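Local structure of phosphate-binding protein PstS (Borrelia burgdorferi, 4N13) at residues M29-Y33 with Q241-M246; G55-K59 with I227-N231; I174-S178 with E197-N201. The protein binds inorganic phosphate with micromolar affinity and, as the solute-binding component of the PstSACB ABC transporter, takes part in phosphate import. All coordinates share one frame; numbering follows the deposited sequence.

Interaction 1: residues M29-Y33 with Q241-M246; sequences MILRY and QFIDFM
Tyr-33 lays its ring against both Phe-242 and Phe-245, two phenylalanines that lie nearly one turn apart on the facing helix, and the three rings form an aromatic cluster. With CG anti to the backbone nitrogen (chi1 -178°), the tyrosine side chain reaches across to the partner helix. Phe-242 turns its edge toward the face of Tyr-33 in an offset edge-to-face pair, the centroids 5.7 Å apart and the planes at 75°; its CD1 comes within 3.7 Å of Tyr-33 CD2. Phe-245 meets the tyrosine differently. The two side chains run antiparallel, each CB beside the other's ring: Tyr-33 CB sits over the Phe-245 face in a CH-pi contact, 4.0 Å from the ring centroid, while Phe-245 CB packs 3.6 Å from Tyr-33 CD1.

The cluster joins helix 23-36 to helix 237-246, whose short segments have axes 10.6 Å apart at 109°, within the periplasmic binding protein fold of this class II phosphate-binding protein. Strand 40-45 adds Val-42 against both Ile-30 and Phe-242, and helix 249-257 meets Met-29 through Val-255.

Met-29 fills the other end. Its chain runs extended beyond CG, lies roughly perpendicular to that of Met-246 and brings SD to 3.8 Å from Met-246 CG, while its CB touches both phenylalanines. Beside it Phe-245 CE2 lies 3.4 Å from Met-29 O, a carbonyl already engaged by the helical N-H of Tyr-33. At the opposite end of the contact the tyrosine hydroxyl abuts Gln-241, Tyr-33 OH to Gln-241 CB 3.3 Å, and is hydrogen-bonded to Asn-37 ND2.

Interaction 2: residues G55-K59 with I227-N231; sequences GLFNK and IIVTN
Leu-56 holds CG anti to its own backbone nitrogen (chi1 173°), which extends its two methyls from helix 49-57 toward the end of strand 223-230; Asn-231 likewise carries its side chain out from the strand end toward the helix. The leucine branch CD2 does most of the touching. It lies 3.8 Å from Val-229 CG1, a methyl-to-methyl contact between side chains set at a slant, and 3.7 Å from Val-229 O. The same methyl rests against the carbonyl carbon of Thr-230, so one branch follows the backbone across two residues. At its root, Leu-56 CG packs 4.1 Å from Asn-231 CB.

Phe-57 instead has CG anti to its carbonyl carbon (chi1 -71°), and its ring swings round to meet the Asn-231 side chain. Ring and amide planes are 62° apart, and Asn-231 CG is 4.1 Å from Phe-57 CD1. This is van der Waals packing of the ring's CD1 and CE1 on the amide, at a partly exposed edge of the contact.

The helix stops here in a Schellman motif. Lys-59, at positive phi, is its C-prime residue, with Lys-59 N bonded to Leu-56 O and Ile-60 N to Gly-55 O; the helix ends just after Leu-56, which faces the strand, and Phe-57, whose ring reaches it. Its first residue is Ser-49, probably a phosphate ligand by analogy with relatives, whose side chain is about 8 Å from that of Val-229. Strand 223-230 itself runs between strands 63-66 and 80-93, antiparallel to both, Val-229 pairing with Ala-64 and Thr-230 with Lys-80. Helix 49-57 packs on one side of this sheet through Val-229, while Ile-228 and Thr-230 meet Ile-243 of helix 237-246.

Interaction 3: residues I174-S178 with E197-N201; sequences IEKTS and EKGLN
The loop that joins helix 192-197 to strand 201-205 folds back against helix 170-179, in the part of the periplasmic binding protein fold that also contains Ser-139, a phosphate ligand by similarity; the side chain of Ile-174 is about 11 Å from that of Ser-139. A Schellman motif turns the chain at Gly-199, and the residues to either side of the glycine, Lys-198 and Leu-200, make the contact.

Leu-200 sends both methyls toward the helix. CD1 lies 3.6 Å from Ile-174 O and 3.9 Å from Ile-174 CG2, and it also meets the CG2 methyl of Thr-177. CD2 rests 3.8 Å from Ser-178 CA, so the forked end of the leucine spans one helical turn. Ile-92 of strand 80-93 touches Ile-174, Thr-177 and Leu-200 and extends this apolar cluster.

Lys-198 lies along the outer side. Its chain is bent at chi2, a kink that lays the aliphatic part over the helix, with CG 3.8 Å from Ile-174 CG2 and CE 3.5 Å from Ser-178 OG. The serine hydroxyl is turned back on its own helix: at chi1 80° OG stands between the backbone nitrogen and the carbonyl carbon, and it donates to Glu-175 O over 2.7 Å, approaching at a C=O...donor angle of 123° and tilted 22° from the carbonyl plane.

Across the two segments the chemistry is mainly apolar packing, with the Thr-177 and Ser-178 hydroxyls bonded within their own helix: Thr-177 OG1 reaches four residues back to Val-173 O, Ser-178 OG three back to Glu-175 O. Lys-198 NZ stands 5.0 Å from Glu-175 OE1, too far for a salt bridge, though the opposite charges may still attract weakly at this exposed rim.

Interactions 1 and 2 are neighbours, with centres about 17 Å apart, and they touch where helix 237-246 packs on strand 223-230, the strand that precedes this helix in the chain. Interaction 3 lies far off, its centre about 38 Å from that of interaction 1 and about 41 Å from that of interaction 2, on the opposite side of the chain's centre from the latter. Along the sequence the contacts enclose one another: 29-33 with 241-246 is outermost, 55-59 with 227-231 next, and 174-178 with 197-201 innermost. In the two-lobed architecture of periplasmic binding proteins, interactions 1 and 2 probably belong to one lobe, where late elements return to early ones, and interaction 3 to the other.

Interaction 1: residues M29-Y33 with Q241-M246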
ATOM      1  N   MET A  29      -2.899 -10.056 -16.163  1.00  7.48           N
ATOM      2  CA  MET A  29      -3.909  -9.290 -16.872  1.00  6.96           C
ATOM      3  C   MET A  29      -3.643  -9.277 -18.368  1.00  7.54           C
ATOM      4  O   MET A  29      -4.576  -9.402 -19.164  1.00  7.56           O
ATOM      5  CB  MET A  29      -4.003  -7.866 -16.361  1.00  7.30           C
ATOM      6  CG  MET A  29      -4.620  -7.680 -15.011  1.00  7.85           C
ATOM      7  SD  MET A  29      -4.518  -5.981 -14.467  1.00  9.39           S
ATOM      8  CE  MET A  29      -5.604  -6.027 -13.054  1.00 10.37           C
ATOM      9  N   ILE A  30      -2.380  -9.108 -18.755  1.00  6.95           N
ATOM     10  CA  ILE A  30      -2.013  -9.132 -20.166  1.00  7.82           C
ATOM     11  C   ILE A  30      -2.379 -10.465 -20.798  1.00  8.22           C
ATOM     12  O   ILE A  30      -2.985 -10.527 -21.872  1.00  8.49           O
ATOM     13  CB  ILE A  30      -0.507  -8.830 -20.328  1.00  8.07           C
ATOM     14  CG1 ILE A  30      -0.249  -7.346 -20.052  1.00  7.96           C
ATOM     15  CG2 ILE A  30      -0.005  -9.219 -21.730  1.00  9.29           C
ATOM     16  CD1 ILE A  30       1.198  -6.975 -19.858  1.00  8.51           C
ATOM     17  N   LEU A  31      -2.015 -11.551 -20.140  1.00  8.82           N
ATOM     18  CA  LEU A  31      -2.248 -12.850 -20.752  1.00  9.73           C
ATOM     19  C   LEU A  31      -3.727 -13.212 -20.772  1.00 10.18           C
ATOM     20  O   LEU A  31      -4.206 -13.807 -21.734  1.00 10.91           O
ATOM     21  CB  LEU A  31      -1.401 -13.926 -20.077  1.00 13.02           C
ATOM     22  CG  LEU A  31       0.090 -13.817 -20.462  1.00 15.42           C
ATOM     23  CD1 LEU A  31       0.982 -14.584 -19.521  1.00 18.54           C
ATOM     24  CD2 LEU A  31       0.330 -14.269 -21.893  1.00 18.42           C
ATOM     25  N   ARG A  32      -4.473 -12.806 -19.755  1.00  9.40           N
ATOM     26  CA  ARG A  32      -5.902 -13.080 -19.767  1.00  9.67           C
ATOM     27  C   ARG A  32      -6.662 -12.172 -20.718  1.00  8.70           C
ATOM     28  O   ARG A  32      -7.609 -12.623 -21.372  1.00  9.74           O
ATOM     29  CB  ARG A  32      -6.436 -13.055 -18.350  1.00 10.34           C
ATOM     30  CG  ARG A  32      -5.836 -14.243 -17.594  1.00 11.97           C
ATOM     31  CD  ARG A  32      -6.420 -14.473 -16.251  1.00 12.58           C
ATOM     32  NE  ARG A  32      -7.789 -14.934 -16.338  1.00 13.03           N
ATOM     33  CZ  ARG A  32      -8.545 -15.139 -15.275  1.00 13.16           C
ATOM     34  NH1 ARG A  32      -8.047 -14.905 -14.068  1.00 12.21           N
ATOM     35  NH2 ARG A  32      -9.785 -15.563 -15.420  1.00 14.09           N
ATOM     36  N   TYR A  33      -6.244 -10.914 -20.844  1.00  8.63           N
ATOM     37  CA  TYR A  33      -6.897 -10.040 -21.818  1.00  7.79           C
ATOM     38  C   TYR A  33      -6.662 -10.567 -23.240  1.00  7.50           C
ATOM     39  O   TYR A  33      -7.535 -10.433 -24.113  1.00  9.32           O
ATOM     40  CB  TYR A  33      -6.462  -8.564 -21.662  1.00  8.03           C
ATOM     41  CG  TYR A  33      -7.201  -7.681 -22.648  1.00  7.29           C
ATOM     42  CD1 TYR A  33      -8.578  -7.547 -22.569  1.00  7.50           C
ATOM     43  CD2 TYR A  33      -6.531  -7.049 -23.692  1.00  8.39           C
ATOM     44  CE1 TYR A  33      -9.291  -6.799 -23.502  1.00  8.58           C
ATOM     45  CE2 TYR A  33      -7.215  -6.296 -24.621  1.00  8.53           C
ATOM     46  CZ  TYR A  33      -8.603  -6.187 -24.529  1.00  8.58           C
ATOM     47  OH  TYR A  33      -9.287  -5.465 -25.473  1.00 10.09           O
ATOM     48  N   GLN A 241      -9.632  -0.059 -24.024  1.00  6.60           N
ATOM     49  CA  GLN A 241     -10.016  -1.452 -23.863  1.00  6.07           C
ATOM     50  C   GLN A 241      -9.236  -2.142 -22.749  1.00  6.34           C
ATOM     51  O   GLN A 241      -9.799  -2.866 -21.949  1.00  7.14           O
ATOM     52  CB  GLN A 241      -9.768  -2.214 -25.155  1.00  7.46           C
ATOM     53  CG  GLN A 241     -10.739  -1.879 -26.292  1.00  8.43           C
ATOM     54  CD  GLN A 241     -10.342  -2.563 -27.589  1.00  9.18           C
ATOM     55  OE1 GLN A 241      -9.168  -2.603 -27.945  1.00 10.74           O
ATOM     56  NE2 GLN A 241     -11.312  -3.100 -28.294  1.00 10.61           N
ATOM     57  N   PHE A 242      -7.931  -1.963 -22.718  1.00  6.43           N
ATOM     58  CA  PHE A 242      -7.154  -2.650 -21.698  1.00  6.13           C
ATOM     59  C   PHE A 242      -7.489  -2.124 -20.300  1.00  6.10           C
ATOM     60  O   PHE A 242      -7.607  -2.898 -19.366  1.00  6.82           O
ATOM     61  CB  PHE A 242      -5.639  -2.586 -21.955  1.00  6.96           C
ATOM     62  CG  PHE A 242      -4.862  -3.450 -21.013  1.00  6.39           C
ATOM     63  CD1 PHE A 242      -4.956  -4.825 -21.123  1.00  7.98           C
ATOM     64  CD2 PHE A 242      -4.102  -2.924 -19.980  1.00  6.51           C
ATOM     65  CE1 PHE A 242      -4.306  -5.647 -20.257  1.00  8.64           C
ATOM     66  CE2 PHE A 242      -3.425  -3.759 -19.109  1.00  7.18           C
ATOM     67  CZ  PHE A 242      -3.530  -5.120 -19.263  1.00  7.72           C
ATOM     68  N   ILE A 243      -7.631  -0.812 -20.154  1.00  6.62           N
ATOM     69  CA  ILE A 243      -8.003  -0.231 -18.870  1.00  6.85           C
ATOM     70  C   ILE A 243      -9.366  -0.748 -18.416  1.00  7.07           C
ATOM     71  O   ILE A 243      -9.557  -1.067 -17.235  1.00  8.48           O
ATOM     72  CB  ILE A 243      -7.961   1.306 -18.940  1.00  7.72           C
ATOM     73  CG1 ILE A 243      -6.517   1.742 -19.183  1.00  8.14           C
ATOM     74  CG2 ILE A 243      -8.590   1.908 -17.687  1.00  8.08           C
ATOM     75  CD1 ILE A 243      -6.329   3.222 -19.378  1.00  9.77           C
ATOM     76  N   ASP A 244     -10.298  -0.860 -19.353  1.00  6.58           N
ATOM     77  CA  ASP A 244     -11.612  -1.419 -19.051  1.00  7.04           C
ATOM     78  C   ASP A 244     -11.495  -2.856 -18.544  1.00  7.79           C
ATOM     79  O   ASP A 244     -12.207  -3.260 -17.621  1.00  8.83           O
ATOM     80  CB  ASP A 244     -12.489  -1.357 -20.293  1.00  9.07           C
ATOM     81  CG  ASP A 244     -13.835  -1.991 -20.085  1.00 11.20           C
ATOM     82  OD1 ASP A 244     -14.643  -1.429 -19.326  1.00 13.61           O
ATOM     83  OD2 ASP A 244     -14.075  -3.062 -20.675  1.00 11.61           O
ATOM     84  N   PHE A 245     -10.552  -3.627 -19.075  1.00  6.80           N
ATOM     85  CA  PHE A 245     -10.317  -4.973 -18.557  1.00  6.26           C
ATOM     86  C   PHE A 245      -9.720  -4.940 -17.148  1.00  6.78           C
ATOM     87  O   PHE A 245     -10.117  -5.708 -16.270  1.00  7.16           O
ATOM     88  CB  PHE A 245      -9.418  -5.776 -19.499  1.00  7.32           C
ATOM     89  CG  PHE A 245      -9.118  -7.157 -18.981  1.00  7.54           C
ATOM     90  CD1 PHE A 245     -10.064  -8.174 -19.081  1.00  7.66           C
ATOM     91  CD2 PHE A 245      -7.919  -7.436 -18.357  1.00  9.21           C
ATOM     92  CE1 PHE A 245      -9.804  -9.433 -18.585  1.00  9.08           C
ATOM     93  CE2 PHE A 245      -7.666  -8.700 -17.855  1.00 10.74           C
ATOM     94  CZ  PHE A 245      -8.611  -9.699 -17.974  1.00 10.67           C
ATOM     95  N   MET A 246      -8.770  -4.041 -16.910  1.00  6.53           N
ATOM     96  CA  MET A 246      -8.123  -3.925 -15.601  1.00  6.88           C
ATOM     97  C   MET A 246      -9.127  -3.685 -14.473  1.00  7.55           C
ATOM     98  O   MET A 246      -8.932  -4.165 -13.353  1.00  8.33           O
ATOM     99  CB  MET A 246      -7.081  -2.805 -15.598  1.00  7.08           C
ATOM    100  CG  MET A 246      -5.848  -3.095 -16.459  1.00  7.90           C
ATOM    101  SD  MET A 246      -4.602  -1.796 -16.297  1.00  8.35           S
ATOM    102  CE  MET A 246      -4.035  -2.146 -14.602  1.00  9.45           C
TER

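Interaction 2: residues G55-K59 with I227-N231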
ATOM      1  N   GLY A  55       8.175   7.905 -18.372  1.00  6.29           N
ATOM      2  CA  GLY A  55       8.118   7.248 -19.664  1.00  6.37           C
ATOM      3  C   GLY A  55       6.816   7.550 -20.402  1.00  5.98           C
ATOM      4  O   GLY A  55       6.796   7.687 -21.618  1.00  7.79           O
ATOM      5  N   LEU A  56       5.714   7.643 -19.671  1.00  6.72           N
ATOM      6  CA  LEU A  56       4.438   8.075 -20.236  1.00  6.79           C
ATOM      7  C   LEU A  56       4.555   9.460 -20.878  1.00  6.60           C
ATOM      8  O   LEU A  56       4.173   9.655 -22.047  1.00  7.14           O
ATOM      9  CB  LEU A  56       3.366   8.082 -19.145  1.00  6.62           C
ATOM     10  CG  LEU A  56       2.004   8.675 -19.511  1.00  6.96           C
ATOM     11  CD1 LEU A  56       1.266   7.767 -20.487  1.00  8.70           C
ATOM     12  CD2 LEU A  56       1.169   8.841 -18.273  1.00  7.54           C
ATOM     13  N   PHE A  57       5.121  10.424 -20.153  1.00  6.16           N
ATOM     14  CA  PHE A  57       5.221  11.775 -20.678  1.00  6.93           C
ATOM     15  C   PHE A  57       6.152  11.851 -21.884  1.00  7.80           C
ATOM     16  O   PHE A  57       5.989  12.729 -22.736  1.00  9.46           O
ATOM     17  CB  PHE A  57       5.708  12.714 -19.587  1.00  7.94           C
ATOM     18  CG  PHE A  57       4.700  12.990 -18.502  1.00  8.04           C
ATOM     19  CD1 PHE A  57       3.346  12.798 -18.697  1.00 13.32           C
ATOM     20  CD2 PHE A  57       5.116  13.462 -17.291  1.00 10.24           C
ATOM     21  CE1 PHE A  57       2.440  13.092 -17.683  1.00 14.93           C
ATOM     22  CE2 PHE A  57       4.224  13.750 -16.297  1.00 11.71           C
ATOM     23  CZ  PHE A  57       2.892  13.563 -16.493  1.00 12.06           C
ATOM     24  N   ASN A  58       7.125  10.943 -21.948  1.00  6.87           N
ATOM     25  CA  ASN A  58       8.065  10.903 -23.050  1.00  6.97           C
ATOM     26  C   ASN A  58       7.657   9.914 -24.151  1.00  8.83           C
ATOM     27  O   ASN A  58       8.438   9.605 -25.038  1.00 10.17           O
ATOM     28  CB  ASN A  58       9.488  10.635 -22.526  1.00  7.47           C
ATOM     29  CG  ASN A  58      10.060  11.831 -21.844  1.00  7.45           C
ATOM     30  OD1 ASN A  58      10.576  12.727 -22.502  1.00  8.72           O
ATOM     31  ND2 ASN A  58       9.937  11.891 -20.533  1.00  7.47           N
ATOM     32  N   LYS A  59       6.408   9.435 -24.107  1.00  7.94           N
ATOM     33  CA  LYS A  59       5.832   8.617 -25.186  1.00  9.55           C
ATOM     34  C   LYS A  59       6.501   7.267 -25.322  1.00  9.25           C
ATOM     35  O   LYS A  59       6.376   6.615 -26.348  1.00 13.42           O
ATOM     36  CB  LYS A  59       5.881   9.350 -26.536  1.00 11.91           C
ATOM     37  CG  LYS A  59       5.381  10.749 -26.481  1.00 16.10           C
ATOM     38  CD  LYS A  59       3.987  10.824 -25.932  1.00 17.15           C
ATOM     39  CE  LYS A  59       3.408  12.220 -26.097  1.00 23.53           C
ATOM     40  NZ  LYS A  59       1.985  12.303 -25.671  1.00 26.79           N
ATOM     41  N   ILE A 227      -2.689   3.043  -9.092  1.00  6.96           N
ATOM     42  CA  ILE A 227      -3.418   3.857 -10.066  1.00  6.81           C
ATOM     43  C   ILE A 227      -2.906   3.619 -11.474  1.00  5.75           C
ATOM     44  O   ILE A 227      -1.715   3.386 -11.723  1.00  7.15           O
ATOM     45  CB  ILE A 227      -3.367   5.380  -9.736  1.00  7.74           C
ATOM     46  CG1 ILE A 227      -1.936   5.892  -9.619  1.00  8.80           C
ATOM     47  CG2 ILE A 227      -4.164   5.674  -8.483  1.00  9.76           C
ATOM     48  CD1 ILE A 227      -1.862   7.398  -9.483  1.00 10.15           C
ATOM     49  N   ILE A 228      -3.853   3.683 -12.405  1.00  5.86           N
ATOM     50  CA  ILE A 228      -3.622   3.664 -13.836  1.00  5.66           C
ATOM     51  C   ILE A 228      -3.543   5.116 -14.276  1.00  5.92           C
ATOM     52  O   ILE A 228      -4.480   5.887 -14.053  1.00  8.15           O
ATOM     53  CB  ILE A 228      -4.818   3.008 -14.553  1.00  6.24           C
ATOM     54  CG1 ILE A 228      -4.964   1.551 -14.120  1.00  7.37           C
ATOM     55  CG2 ILE A 228      -4.686   3.125 -16.070  1.00  8.33           C
ATOM     56  CD1 ILE A 228      -6.330   0.972 -14.412  1.00  7.73           C
ATOM     57  N   VAL A 229      -2.438   5.473 -14.900  1.00  5.87           N
ATOM     58  CA  VAL A 229      -2.150   6.846 -15.300  1.00  6.82           C
ATOM     59  C   VAL A 229      -2.041   6.926 -16.819  1.00  6.00           C
ATOM     60  O   VAL A 229      -1.312   6.157 -17.443  1.00  6.42           O
ATOM     61  CB  VAL A 229      -0.846   7.366 -14.647  1.00  7.03           C
ATOM     62  CG1 VAL A 229      -0.622   8.844 -14.966  1.00  7.95           C
ATOM     63  CG2 VAL A 229      -0.866   7.138 -13.137  1.00  8.65           C
ATOM     64  N   THR A 230      -2.764   7.882 -17.389  1.00  6.22           N
ATOM     65  CA  THR A 230      -2.699   8.177 -18.821  1.00  7.18           C
ATOM     66  C   THR A 230      -2.517   9.656 -19.017  1.00  8.15           C
ATOM     67  O   THR A 230      -2.615  10.410 -18.054  1.00  9.10           O
ATOM     68  CB  THR A 230      -3.979   7.731 -19.542  1.00 10.31           C
ATOM     69  OG1 THR A 230      -5.107   8.334 -18.908  1.00 12.76           O
ATOM     70  CG2 THR A 230      -4.131   6.228 -19.509  1.00 11.04           C
ATOM     71  N   ASN A 231      -2.221  10.069 -20.247  1.00  9.93           N
ATOM     72  CA  ASN A 231      -1.939  11.465 -20.525  1.00 14.11           C
ATOM     73  C   ASN A 231      -2.906  12.050 -21.552  1.00 19.56           C
ATOM     74  O   ASN A 231      -3.555  11.317 -22.282  1.00 21.43           O
ATOM     75  CB  ASN A 231      -0.478  11.582 -20.996  1.00 20.57           C
ATOM     76  CG  ASN A 231       0.011  12.993 -21.019  1.00 24.83           C
ATOM     77  OD1 ASN A 231      -0.653  13.918 -20.540  1.00 25.81           O
ATOM     78  ND2 ASN A 231       1.185  13.178 -21.582  1.00 25.82           N
TER

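Interaction 3: residues I174-S178 with E197-N201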
ATOM      1  N   ILE A 174       4.370 -10.869  12.974  1.00  6.34           N
ATOM      2  CA  ILE A 174       3.366 -11.575  13.749  1.00  6.63           C
ATOM      3  C   ILE A 174       4.021 -12.393  14.862  1.00  6.63           C
ATOM      4  O   ILE A 174       3.601 -12.322  16.016  1.00  7.35           O
ATOM      5  CB  ILE A 174       2.501 -12.454  12.817  1.00  7.28           C
ATOM      6  CG1 ILE A 174       1.629 -11.574  11.929  1.00  8.32           C
ATOM      7  CG2 ILE A 174       1.642 -13.400  13.610  1.00  7.81           C
ATOM      8  CD1 ILE A 174       0.978 -12.334  10.771  1.00  9.19           C
ATOM      9  N   GLU A 175       5.029 -13.183  14.515  1.00  6.55           N
ATOM     10  CA  GLU A 175       5.669 -14.007  15.527  1.00  7.76           C
ATOM     11  C   GLU A 175       6.312 -13.170  16.623  1.00  6.70           C
ATOM     12  O   GLU A 175       6.163 -13.441  17.813  1.00  7.14           O
ATOM     13  CB  GLU A 175       6.705 -14.943  14.912  1.00 10.80           C
ATOM     14  CG  GLU A 175       7.226 -15.953  15.932  1.00 16.42           C
ATOM     15  CD  GLU A 175       8.081 -17.035  15.314  1.00 21.95           C
ATOM     16  OE1 GLU A 175       7.500 -17.986  14.758  1.00 25.66           O
ATOM     17  OE2 GLU A 175       9.323 -16.931  15.374  1.00 24.67           O
ATOM     18  N   LYS A 176       7.008 -12.119  16.231  1.00  6.67           N
ATOM     19  CA  LYS A 176       7.683 -11.264  17.188  1.00  6.25           C
ATOM     20  C   LYS A 176       6.668 -10.567  18.111  1.00  6.15           C
ATOM     21  O   LYS A 176       6.886 -10.448  19.306  1.00  7.16           O
ATOM     22  CB  LYS A 176       8.567 -10.234  16.464  1.00  6.84           C
ATOM     23  CG  LYS A 176       9.428  -9.382  17.392  1.00  7.07           C
ATOM     24  CD  LYS A 176      10.541 -10.151  18.088  1.00  6.57           C
ATOM     25  CE  LYS A 176      11.626 -10.612  17.138  1.00  7.57           C
ATOM     26  NZ  LYS A 176      12.683 -11.376  17.860  1.00  9.53           N
ATOM     27  N   THR A 177       5.555 -10.103  17.551  1.00  6.25           N
ATOM     28  CA  THR A 177       4.532  -9.429  18.338  1.00  6.64           C
ATOM     29  C   THR A 177       3.963 -10.421  19.369  1.00  6.96           C
ATOM     30  O   THR A 177       3.741 -10.068  20.536  1.00  8.85           O
ATOM     31  CB  THR A 177       3.420  -8.881  17.426  1.00  7.61           C
ATOM     32  OG1 THR A 177       3.975  -7.905  16.541  1.00  8.72           O
ATOM     33  CG2 THR A 177       2.335  -8.217  18.234  1.00  7.71           C
ATOM     34  N   SER A 178       3.774 -11.666  18.952  1.00  6.22           N
ATOM     35  CA  SER A 178       3.239 -12.696  19.836  1.00  8.61           C
ATOM     36  C   SER A 178       4.173 -13.006  20.999  1.00  8.51           C
ATOM     37  O   SER A 178       3.718 -13.428  22.051  1.00 12.36           O
ATOM     38  CB  SER A 178       2.906 -13.958  19.039  1.00  9.70           C
ATOM     39  OG  SER A 178       4.033 -14.765  18.747  1.00 12.18           O
ATOM     40  N   GLU A 197      -5.474 -15.541  13.996  1.00 11.95           N
ATOM     41  CA  GLU A 197      -5.263 -16.938  14.369  1.00 13.67           C
ATOM     42  C   GLU A 197      -4.166 -17.071  15.420  1.00 13.97           C
ATOM     43  O   GLU A 197      -4.144 -18.048  16.176  1.00 16.65           O
ATOM     44  CB  GLU A 197      -4.916 -17.781  13.130  1.00 15.29           C
ATOM     45  CG  GLU A 197      -6.090 -17.998  12.180  1.00 19.59           C
ATOM     46  CD  GLU A 197      -5.679 -18.479  10.786  1.00 23.92           C
ATOM     47  OE1 GLU A 197      -4.501 -18.329  10.397  1.00 25.14           O
ATOM     48  OE2 GLU A 197      -6.560 -18.971  10.052  1.00 27.14           O
ATOM     49  N   LYS A 198      -3.257 -16.092  15.461  1.00 12.18           N
ATOM     50  CA  LYS A 198      -2.171 -16.044  16.445  1.00 12.39           C
ATOM     51  C   LYS A 198      -2.596 -15.348  17.756  1.00 13.73           C
ATOM     52  O   LYS A 198      -1.837 -15.296  18.722  1.00 16.86           O
ATOM     53  CB  LYS A 198      -0.976 -15.316  15.823  1.00 15.40           C
ATOM     54  CG  LYS A 198       0.337 -15.467  16.535  1.00 19.39           C
ATOM     55  CD  LYS A 198       0.890 -16.885  16.362  1.00 22.61           C
ATOM     56  CE  LYS A 198       2.381 -16.935  16.607  1.00 24.73           C
ATOM     57  NZ  LYS A 198       2.901 -18.337  16.558  1.00 26.47           N
ATOM     58  N   GLY A 199      -3.814 -14.818  17.795  1.00 12.18           N
ATOM     59  CA  GLY A 199      -4.336 -14.204  18.998  1.00 11.67           C
ATOM     60  C   GLY A 199      -3.911 -12.761  19.214  1.00  9.74           C
ATOM     61  O   GLY A 199      -3.993 -12.253  20.330  1.00 11.24           O
ATOM     62  N   LEU A 200      -3.526 -12.074  18.142  1.00  9.53           N
ATOM     63  CA  LEU A 200      -3.105 -10.686  18.259  1.00  9.02           C
ATOM     64  C   LEU A 200      -4.285  -9.767  18.040  1.00  9.90           C
ATOM     65  O   LEU A 200      -5.378 -10.235  17.775  1.00 13.12           O
ATOM     66  CB  LEU A 200      -1.965 -10.383  17.289  1.00  8.78           C
ATOM     67  CG  LEU A 200      -0.796 -11.357  17.444  1.00 10.84           C
ATOM     68  CD1 LEU A 200       0.283 -11.021  16.403  1.00 12.71           C
ATOM     69  CD2 LEU A 200      -0.217 -11.371  18.863  1.00 13.46           C
ATOM     70  N   ASN A 201      -4.088  -8.469  18.246  1.00  9.44           N
ATOM     71  CA  ASN A 201      -5.143  -7.482  18.049  1.00  9.69           C
ATOM     72  C   ASN A 201      -4.806  -6.518  16.930  1.00  7.87           C
ATOM     73  O   ASN A 201      -3.738  -5.949  16.936  1.00 10.27           O
ATOM     74  CB  ASN A 201      -5.381  -6.677  19.327  1.00 12.34           C
ATOM     75  CG  ASN A 201      -6.750  -5.975  19.311  1.00 14.74           C
ATOM     76  OD1 ASN A 201      -7.790  -6.630  19.275  1.00 18.19           O
ATOM     77  ND2 ASN A 201      -6.742  -4.660  19.238  1.00 19.16           N
TER